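Local coordinates for protein thymidylate synthase thyX (Helicobacter pylori, PDB 3N3Y) that probably catalyses the reductive methylation of dUMP to dTMP, as a flavin-dependent thymidylate synthase that works as a homotetramer with FAD bound between subunits, at residues T17-A22 with E45-V50; L63-E68 with Y208-C213. All blocks are in the same frame, centred on the assembly; numbering follows the deposited sequence.

Contact 1. Residues T17-A22 with E45-V50; sequences TPLDIA and ELIHRV
I47 reaches out from helix 41-51 and sets its CD1 methyl against both L19 and A22, near the beginning of helix 20-30. CG1 lies anti to the carbonyl carbon and beside the backbone N (chi1 -60°), and an extended chi2 of 175° carries the delta methyl out to segment 17-22. There I47 CD1 meets L19 CD2 at 3.6 Å, the two side chains lying obliquely to each other, and A22 CB at 3.7 Å. The shorter branch plays a lesser part: I47 CG2 is 4.1 Å from A22 CB. A small residue suits position 22, because the backbones come near here, with the CA atoms of A22 and I47 6.5 Å apart. The same methyl also lies 3.3 Å from L19 O, a carbonyl that accepts a weak hydrogen bond from A22 N. L19 is further covered by Y208, and A22 by L63, while neighbouring P18 touches dUMP. The side chains meet through carbon alone, and the one polar atom touched is the L19 carbonyl oxygen; without directional bonds between them, what joins the segments is dispersion and the burial of aliphatic groups.

Contact 2. Residues L63-E68 with Y208-C213; sequences LYYNFE and YLFEDC
Y65 and F210 come from opposite directions, the tyrosine off strand 64-73 and the phenylalanine off the segment near the C-terminus. Both rings take the same rotamer, CG anti to the carbonyl carbon and beside the backbone N (chi1 -56° in each); from opposing backbones this turn directs both into the interface, with ring centroids 5.8 Å apart. The planes, turned by 73°, meet obliquely. Y65 OH sits at the edge of the F210 ring and in its plane, 3.4 Å from F210 CE2, while Y65 CE2 lies 3.7 Å from F210 CZ. Beside the rings, L63 and L209 cross at about a right angle, and their extended chains touch through the end methyls, CD1 of L63 to CD1 of L209 at 3.8 Å. Strand 64-73 is an inner strand of the antiparallel sheet, and the Y65 ring also packs on Y16, a dUMP-binding residue. Large rings and leucines suit this place, since long side chains are needed to bridge backbones whose nearest CA atoms, of L63 and L209, are 10.8 Å apart. Y65 OH is buried with no hydrogen-bonding partner in the model; the contact rests on apolar burial, and the weakly positive C-H edge of F210 may partly offset that lack.

Both contacts are buried, but contact 1 lies about 23 Å from the centre of the chain and contact 2 about 12 Å, centre to centre. Contact 1 joins the beginning of one helix to another; contact 2 joins an inner strand to the loop after helix 189-201. The first joins aliphatic side chains, with one carbonyl oxygen touched, whereas the second adds an aromatic pair and a buried hydroxyl. The two adjoin: A22 CB lies 3.6 Å from L63 CD2, and T17 OG1 probably hydrogen-bonds Y64 N. I47 also packs on L209, so 208-213 touches helix 41-51 as well as the sheet. Segments 17-22 and 63-68 both touch the second subunit, I21 packing on N66 of that subunit and Y64 stacking on Y64 of that subunit.

Contact 1. Residues T17-A22 with E45-V50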
ATOM      1  N   THR A  17      13.402 -15.294   3.643  1.00 39.71           N
ATOM      2  CA  THR A  17      12.582 -16.277   2.970  1.00 34.63           C
ATOM      3  C   THR A  17      13.456 -17.092   2.030  1.00 38.88           C
ATOM      4  O   THR A  17      14.149 -16.529   1.176  1.00 39.73           O
ATOM      5  CB  THR A  17      11.459 -15.598   2.150  1.00 33.50           C
ATOM      6  OG1 THR A  17      10.564 -14.905   3.030  1.00 36.64           O
ATOM      7  CG2 THR A  17      10.666 -16.631   1.383  1.00 34.34           C
ATOM      8  N   PRO A  18      13.429 -18.425   2.183  1.00 39.16           N
ATOM      9  CA  PRO A  18      14.180 -19.304   1.280  1.00 38.52           C
ATOM     10  C   PRO A  18      13.873 -18.915  -0.155  1.00 36.27           C
ATOM     11  O   PRO A  18      12.714 -18.630  -0.447  1.00 37.28           O
ATOM     12  CB  PRO A  18      13.608 -20.694   1.586  1.00 37.97           C
ATOM     13  CG  PRO A  18      13.115 -20.610   2.977  1.00 43.90           C
ATOM     14  CD  PRO A  18      12.661 -19.176   3.195  1.00 40.29           C
ATOM     15  N   LEU A  19      14.884 -18.878  -1.016  1.00 31.80           N
ATOM     16  CA  LEU A  19      14.703 -18.536  -2.432  1.00 39.30           C
ATOM     17  C   LEU A  19      13.675 -19.396  -3.185  1.00 40.45           C
ATOM     18  O   LEU A  19      13.029 -18.929  -4.119  1.00 41.93           O
ATOM     19  CB  LEU A  19      16.035 -18.639  -3.184  1.00 40.05           C
ATOM     20  CG  LEU A  19      16.952 -17.427  -3.294  1.00 43.76           C
ATOM     21  CD1 LEU A  19      18.156 -17.791  -4.148  1.00 43.96           C
ATOM     22  CD2 LEU A  19      16.217 -16.244  -3.892  1.00 41.25           C
ATOM     23  N   ASP A  20      13.560 -20.665  -2.822  1.00 40.70           N
ATOM     24  CA  ASP A  20      12.672 -21.562  -3.553  1.00 44.26           C
ATOM     25  C   ASP A  20      11.232 -21.055  -3.496  1.00 42.30           C
ATOM     26  O   ASP A  20      10.457 -21.293  -4.417  1.00 42.99           O
ATOM     27  CB  ASP A  20      12.752 -22.985  -3.001  1.00 43.26           C
ATOM     28  CG  ASP A  20      12.379 -23.054  -1.528  1.00 58.39           C
ATOM     29  OD1 ASP A  20      11.204 -23.388  -1.220  1.00 59.51           O
ATOM     30  OD2 ASP A  20      13.261 -22.754  -0.678  1.00 62.46           O
ATOM     31  N   ILE A  21      10.871 -20.361  -2.420  1.00 37.98           N
ATOM     32  CA  ILE A  21       9.549 -19.750  -2.356  1.00 41.35           C
ATOM     33  C   ILE A  21       9.309 -18.904  -3.605  1.00 39.13           C
ATOM     34  O   ILE A  21       8.237 -18.961  -4.217  1.00 40.30           O
ATOM     35  CB  ILE A  21       9.353 -18.887  -1.099  1.00 39.86           C
ATOM     36  CG1 ILE A  21       9.391 -19.764   0.151  1.00 41.77           C
ATOM     37  CG2 ILE A  21       8.032 -18.143  -1.170  1.00 38.15           C
ATOM     38  CD1 ILE A  21       8.635 -21.052  -0.007  1.00 44.71           C
ATOM     39  N   ALA A  22      10.319 -18.136  -3.993  1.00 37.68           N
ATOM     40  CA  ALA A  22      10.215 -17.281  -5.166  1.00 35.08           C
ATOM     41  C   ALA A  22      10.092 -18.092  -6.445  1.00 36.09           C
ATOM     42  O   ALA A  22       9.186 -17.853  -7.235  1.00 37.96           O
ATOM     43  CB  ALA A  22      11.390 -16.328  -5.242  1.00 33.90           C
ATOM     44  N   GLU A  45      18.460 -18.979 -11.386  1.00 46.98           N
ATOM     45  CA  GLU A  45      18.566 -18.158 -12.574  1.00 46.41           C
ATOM     46  C   GLU A  45      17.214 -17.568 -12.926  1.00 51.02           C
ATOM     47  O   GLU A  45      17.122 -16.414 -13.347  1.00 54.23           O
ATOM     48  CB  GLU A  45      19.094 -18.985 -13.740  1.00 52.19           C
ATOM     49  CG  GLU A  45      18.732 -18.428 -15.097  1.00 54.88           C
ATOM     50  CD  GLU A  45      19.363 -17.069 -15.369  1.00 65.76           C
ATOM     51  OE1 GLU A  45      20.001 -16.504 -14.448  1.00 65.45           O
ATOM     52  OE2 GLU A  45      19.220 -16.569 -16.512  1.00 65.65           O
ATOM     53  N   LEU A  46      16.166 -18.366 -12.743  1.00 41.67           N
ATOM     54  CA  LEU A  46      14.805 -17.959 -13.094  1.00 49.08           C
ATOM     55  C   LEU A  46      14.301 -16.761 -12.272  1.00 46.05           C
ATOM     56  O   LEU A  46      13.663 -15.851 -12.809  1.00 41.24           O
ATOM     57  CB  LEU A  46      13.840 -19.145 -12.949  1.00 46.30           C
ATOM     58  CG  LEU A  46      12.343 -18.844 -13.108  1.00 48.96           C
ATOM     59  CD1 LEU A  46      11.971 -18.607 -14.569  1.00 44.98           C
ATOM     60  CD2 LEU A  46      11.523 -19.972 -12.523  1.00 46.48           C
ATOM     61  N   ILE A  47      14.596 -16.767 -10.975  1.00 42.69           N
ATOM     62  CA  ILE A  47      14.169 -15.692 -10.097  1.00 44.59           C
ATOM     63  C   ILE A  47      14.744 -14.372 -10.589  1.00 48.73           C
ATOM     64  O   ILE A  47      14.060 -13.351 -10.644  1.00 46.43           O
ATOM     65  CB  ILE A  47      14.611 -15.947  -8.649  1.00 42.54           C
ATOM     66  CG1 ILE A  47      13.997 -17.250  -8.136  1.00 38.82           C
ATOM     67  CG2 ILE A  47      14.212 -14.773  -7.763  1.00 45.10           C
ATOM     68  CD1 ILE A  47      14.468 -17.664  -6.760  1.00 40.46           C
ATOM     69  N   HIS A  48      16.008 -14.415 -10.982  1.00 49.13           N
ATOM     70  CA  HIS A  48      16.712 -13.226 -11.414  1.00 48.55           C
ATOM     71  C   HIS A  48      16.187 -12.689 -12.739  1.00 49.11           C
ATOM     72  O   HIS A  48      15.964 -11.490 -12.882  1.00 51.57           O
ATOM     73  CB  HIS A  48      18.210 -13.519 -11.519  1.00 53.33           C
ATOM     74  CG  HIS A  48      19.031 -12.324 -11.876  1.00 57.64           C
ATOM     75  ND1 HIS A  48      19.523 -11.450 -10.929  1.00 57.66           N
ATOM     76  CD2 HIS A  48      19.437 -11.846 -13.077  1.00 61.26           C
ATOM     77  CE1 HIS A  48      20.203 -10.490 -11.531  1.00 61.97           C
ATOM     78  NE2 HIS A  48      20.166 -10.706 -12.834  1.00 65.95           N
ATOM     79  N   ARG A  49      15.986 -13.572 -13.712  1.00 48.79           N
ATOM     80  CA  ARG A  49      15.590 -13.129 -15.043  1.00 50.08           C
ATOM     81  C   ARG A  49      14.152 -12.609 -15.104  1.00 49.51           C
ATOM     82  O   ARG A  49      13.897 -11.549 -15.682  1.00 50.88           O
ATOM     83  CB  ARG A  49      15.810 -14.233 -16.081  1.00 49.50           C
ATOM     84  CG  ARG A  49      15.205 -13.892 -17.445  1.00 59.24           C
ATOM     85  CD  ARG A  49      15.554 -14.934 -18.510  1.00 61.44           C
ATOM     86  NE  ARG A  49      15.643 -16.276 -17.942  1.00 66.45           N
ATOM     87  CZ  ARG A  49      14.612 -17.102 -17.792  1.00 62.51           C
ATOM     88  NH1 ARG A  49      13.390 -16.729 -18.172  1.00 56.46           N
ATOM     89  NH2 ARG A  49      14.809 -18.304 -17.256  1.00 54.60           N
ATOM     90  N   VAL A  50      13.221 -13.356 -14.513  1.00 45.47           N
ATOM     91  CA  VAL A  50      11.809 -12.950 -14.479  1.00 48.98           C
ATOM     92  C   VAL A  50      11.561 -11.816 -13.472  1.00 45.88           C
ATOM     93  O   VAL A  50      10.851 -10.851 -13.762  1.00 45.32           O
ATOM     94  CB  VAL A  50      10.858 -14.154 -14.161  1.00 48.42           C
ATOM     95  CG1 VAL A  50       9.412 -13.705 -14.121  1.00 44.87           C
ATOM     96  CG2 VAL A  50      11.025 -15.271 -15.192  1.00 48.08           C
TER

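Contact 2. Residues L63-E68 with Y208-C213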
ATOM      1  N   LEU A  63       9.577 -12.872  -1.397  1.00 27.95           N
ATOM      2  CA  LEU A  63      10.777 -12.848  -0.548  1.00 30.92           C
ATOM      3  C   LEU A  63      10.719 -11.695   0.450  1.00 27.79           C
ATOM      4  O   LEU A  63      10.629 -10.535   0.056  1.00 29.79           O
ATOM      5  CB  LEU A  63      12.043 -12.745  -1.406  1.00 27.61           C
ATOM      6  CG  LEU A  63      12.144 -13.808  -2.510  1.00 32.74           C
ATOM      7  CD1 LEU A  63      13.367 -13.597  -3.384  1.00 33.75           C
ATOM      8  CD2 LEU A  63      12.154 -15.203  -1.897  1.00 31.90           C
ATOM      9  N   TYR A  64      10.781 -12.034   1.732  1.00 27.20           N
ATOM     10  CA  TYR A  64      10.664 -11.080   2.824  1.00 29.04           C
ATOM     11  C   TYR A  64      11.900 -11.103   3.725  1.00 29.87           C
ATOM     12  O   TYR A  64      12.410 -12.164   4.057  1.00 30.45           O
ATOM     13  CB  TYR A  64       9.475 -11.469   3.683  1.00 28.89           C
ATOM     14  CG  TYR A  64       8.841 -10.336   4.447  1.00 32.40           C
ATOM     15  CD1 TYR A  64       8.461  -9.167   3.796  1.00 29.56           C
ATOM     16  CD2 TYR A  64       8.588 -10.449   5.817  1.00 32.10           C
ATOM     17  CE1 TYR A  64       7.862  -8.131   4.486  1.00 31.58           C
ATOM     18  CE2 TYR A  64       7.983  -9.414   6.525  1.00 30.54           C
ATOM     19  CZ  TYR A  64       7.615  -8.256   5.847  1.00 34.71           C
ATOM     20  OH  TYR A  64       7.000  -7.222   6.521  1.00 34.27           O
ATOM     21  N   TYR A  65      12.355  -9.935   4.155  1.00 28.73           N
ATOM     22  CA  TYR A  65      13.547  -9.856   5.013  1.00 30.43           C
ATOM     23  C   TYR A  65      13.283  -9.106   6.309  1.00 28.95           C
ATOM     24  O   TYR A  65      12.790  -7.984   6.282  1.00 28.46           O
ATOM     25  CB  TYR A  65      14.664  -9.158   4.269  1.00 27.32           C
ATOM     26  CG  TYR A  65      14.992  -9.822   2.967  1.00 27.03           C
ATOM     27  CD1 TYR A  65      15.846 -10.930   2.921  1.00 28.86           C
ATOM     28  CD2 TYR A  65      14.446  -9.362   1.785  1.00 27.76           C
ATOM     29  CE1 TYR A  65      16.160 -11.538   1.720  1.00 29.95           C
ATOM     30  CE2 TYR A  65      14.744  -9.968   0.578  1.00 30.92           C
ATOM     31  CZ  TYR A  65      15.592 -11.059   0.552  1.00 30.62           C
ATOM     32  OH  TYR A  65      15.877 -11.649  -0.650  1.00 37.55           O
ATOM     33  N   ASN A  66      13.604  -9.738   7.431  1.00 28.74           N
ATOM     34  CA  ASN A  66      13.557  -9.093   8.738  1.00 25.92           C
ATOM     35  C   ASN A  66      14.936  -8.629   9.213  1.00 32.49           C
ATOM     36  O   ASN A  66      15.794  -9.443   9.542  1.00 35.60           O
ATOM     37  CB  ASN A  66      12.975 -10.045   9.775  1.00 26.88           C
ATOM     38  CG  ASN A  66      11.719 -10.732   9.291  1.00 33.71           C
ATOM     39  OD1 ASN A  66      11.768 -11.859   8.799  1.00 33.27           O
ATOM     40  ND2 ASN A  66      10.581 -10.049   9.419  1.00 28.54           N
ATOM     41  N   PHE A  67      15.125  -7.317   9.279  1.00 29.72           N
ATOM     42  CA  PHE A  67      16.389  -6.735   9.707  1.00 29.06           C
ATOM     43  C   PHE A  67      16.333  -6.121  11.086  1.00 35.26           C
ATOM     44  O   PHE A  67      15.267  -5.816  11.620  1.00 31.89           O
ATOM     45  CB  PHE A  67      16.827  -5.620   8.772  1.00 24.53           C
ATOM     46  CG  PHE A  67      17.074  -6.057   7.363  1.00 28.61           C
ATOM     47  CD1 PHE A  67      18.311  -6.557   6.987  1.00 25.97           C
ATOM     48  CD2 PHE A  67      16.085  -5.920   6.396  1.00 25.60           C
ATOM     49  CE1 PHE A  67      18.553  -6.925   5.690  1.00 25.33           C
ATOM     50  CE2 PHE A  67      16.321  -6.293   5.088  1.00 26.61           C
ATOM     51  CZ  PHE A  67      17.559  -6.800   4.733  1.00 28.95           C
ATOM     52  N   GLU A  68      17.519  -5.919  11.647  1.00 35.85           N
ATOM     53  CA  GLU A  68      17.669  -5.103  12.831  1.00 36.71           C
ATOM     54  C   GLU A  68      18.655  -3.996  12.473  1.00 34.31           C
ATOM     55  O   GLU A  68      19.690  -4.262  11.878  1.00 33.76           O
ATOM     56  CB  GLU A  68      18.174  -5.950  13.993  1.00 38.76           C
ATOM     57  CG  GLU A  68      18.000  -5.310  15.355  1.00 42.14           C
ATOM     58  CD  GLU A  68      18.991  -5.864  16.388  1.00 61.56           C
ATOM     59  OE1 GLU A  68      19.202  -7.103  16.421  1.00 62.89           O
ATOM     60  OE2 GLU A  68      19.565  -5.057  17.161  1.00 61.03           O
ATOM     61  N   TYR A 208      22.657 -11.877  -5.191  1.00 43.12           N
ATOM     62  CA  TYR A 208      22.699 -11.671  -6.642  1.00 44.08           C
ATOM     63  C   TYR A 208      21.464 -10.969  -7.200  1.00 43.91           C
ATOM     64  O   TYR A 208      21.510 -10.389  -8.283  1.00 43.76           O
ATOM     65  CB  TYR A 208      22.907 -12.991  -7.374  1.00 42.78           C
ATOM     66  CG  TYR A 208      21.706 -13.896  -7.335  1.00 44.65           C
ATOM     67  CD1 TYR A 208      21.330 -14.521  -6.151  1.00 42.21           C
ATOM     68  CD2 TYR A 208      20.954 -14.140  -8.483  1.00 42.97           C
ATOM     69  CE1 TYR A 208      20.240 -15.354  -6.106  1.00 45.38           C
ATOM     70  CE2 TYR A 208      19.860 -14.977  -8.449  1.00 44.25           C
ATOM     71  CZ  TYR A 208      19.507 -15.581  -7.254  1.00 47.69           C
ATOM     72  OH  TYR A 208      18.423 -16.417  -7.187  1.00 45.10           O
ATOM     73  N   LEU A 209      20.360 -11.021  -6.461  1.00 40.89           N
ATOM     74  CA  LEU A 209      19.121 -10.397  -6.917  1.00 45.55           C
ATOM     75  C   LEU A 209      19.214  -8.889  -6.811  1.00 42.48           C
ATOM     76  O   LEU A 209      18.527  -8.165  -7.524  1.00 46.58           O
ATOM     77  CB  LEU A 209      17.921 -10.883  -6.093  1.00 41.35           C
ATOM     78  CG  LEU A 209      17.679 -12.387  -6.117  1.00 43.69           C
ATOM     79  CD1 LEU A 209      16.576 -12.738  -5.143  1.00 48.79           C
ATOM     80  CD2 LEU A 209      17.332 -12.844  -7.523  1.00 46.21           C
ATOM     81  N   PHE A 210      20.076  -8.428  -5.909  1.00 42.83           N
ATOM     82  CA  PHE A 210      20.145  -7.019  -5.560  1.00 49.09           C
ATOM     83  C   PHE A 210      21.434  -6.376  -6.021  1.00 54.17           C
ATOM     84  O   PHE A 210      21.529  -5.154  -6.066  1.00 58.12           O
ATOM     85  CB  PHE A 210      20.009  -6.850  -4.046  1.00 40.91           C
ATOM     86  CG  PHE A 210      18.761  -7.455  -3.491  1.00 38.53           C
ATOM     87  CD1 PHE A 210      17.555  -6.770  -3.564  1.00 37.15           C
ATOM     88  CD2 PHE A 210      18.783  -8.716  -2.914  1.00 37.11           C
ATOM     89  CE1 PHE A 210      16.383  -7.328  -3.063  1.00 34.33           C
ATOM     90  CE2 PHE A 210      17.616  -9.287  -2.402  1.00 40.27           C
ATOM     91  CZ  PHE A 210      16.410  -8.586  -2.482  1.00 37.32           C
ATOM     92  N   GLU A 211      22.420  -7.201  -6.365  1.00 52.21           N
ATOM     93  CA  GLU A 211      23.774  -6.709  -6.629  1.00 64.01           C
ATOM     94  C   GLU A 211      23.814  -5.458  -7.515  1.00 67.20           C
ATOM     95  O   GLU A 211      24.620  -4.549  -7.285  1.00 67.63           O
ATOM     96  CB  GLU A 211      24.644  -7.823  -7.228  1.00 61.94           C
ATOM     97  CG  GLU A 211      24.054  -8.457  -8.482  1.00 63.43           C
ATOM     98  CD  GLU A 211      24.783  -9.733  -8.903  1.00 77.51           C
ATOM     99  OE1 GLU A 211      24.104 -10.680  -9.394  1.00 68.75           O
ATOM    100  OE2 GLU A 211      26.028  -9.790  -8.737  1.00 81.36           O
ATOM    101  N   ASP A 212      22.930  -5.409  -8.507  1.00 63.08           N
ATOM    102  CA  ASP A 212      22.977  -4.372  -9.538  1.00 70.44           C
ATOM    103  C   ASP A 212      22.177  -3.097  -9.215  1.00 69.98           C
ATOM    104  O   ASP A 212      22.307  -2.088  -9.914  1.00 70.43           O
ATOM    105  CB  ASP A 212      22.543  -4.960 -10.887  1.00 72.22           C
ATOM    106  CG  ASP A 212      23.289  -6.250 -11.227  1.00 78.88           C
ATOM    107  OD1 ASP A 212      24.535  -6.283 -11.085  1.00 76.22           O
ATOM    108  OD2 ASP A 212      22.628  -7.236 -11.629  1.00 79.30           O
ATOM    109  N   CYS A 213      21.348  -3.148  -8.169  1.00 64.64           N
ATOM    110  CA  CYS A 213      20.667  -1.949  -7.661  1.00 65.83           C
ATOM    111  C   CYS A 213      21.678  -0.877  -7.248  1.00 60.27           C
ATOM    112  O   CYS A 213      21.480   0.312  -7.510  1.00 55.86           O
ATOM    113  CB  CYS A 213      19.778  -2.281  -6.447  1.00 57.82           C
ATOM    114  SG  CYS A 213      18.403  -3.425  -6.745  1.00 64.98           S
TER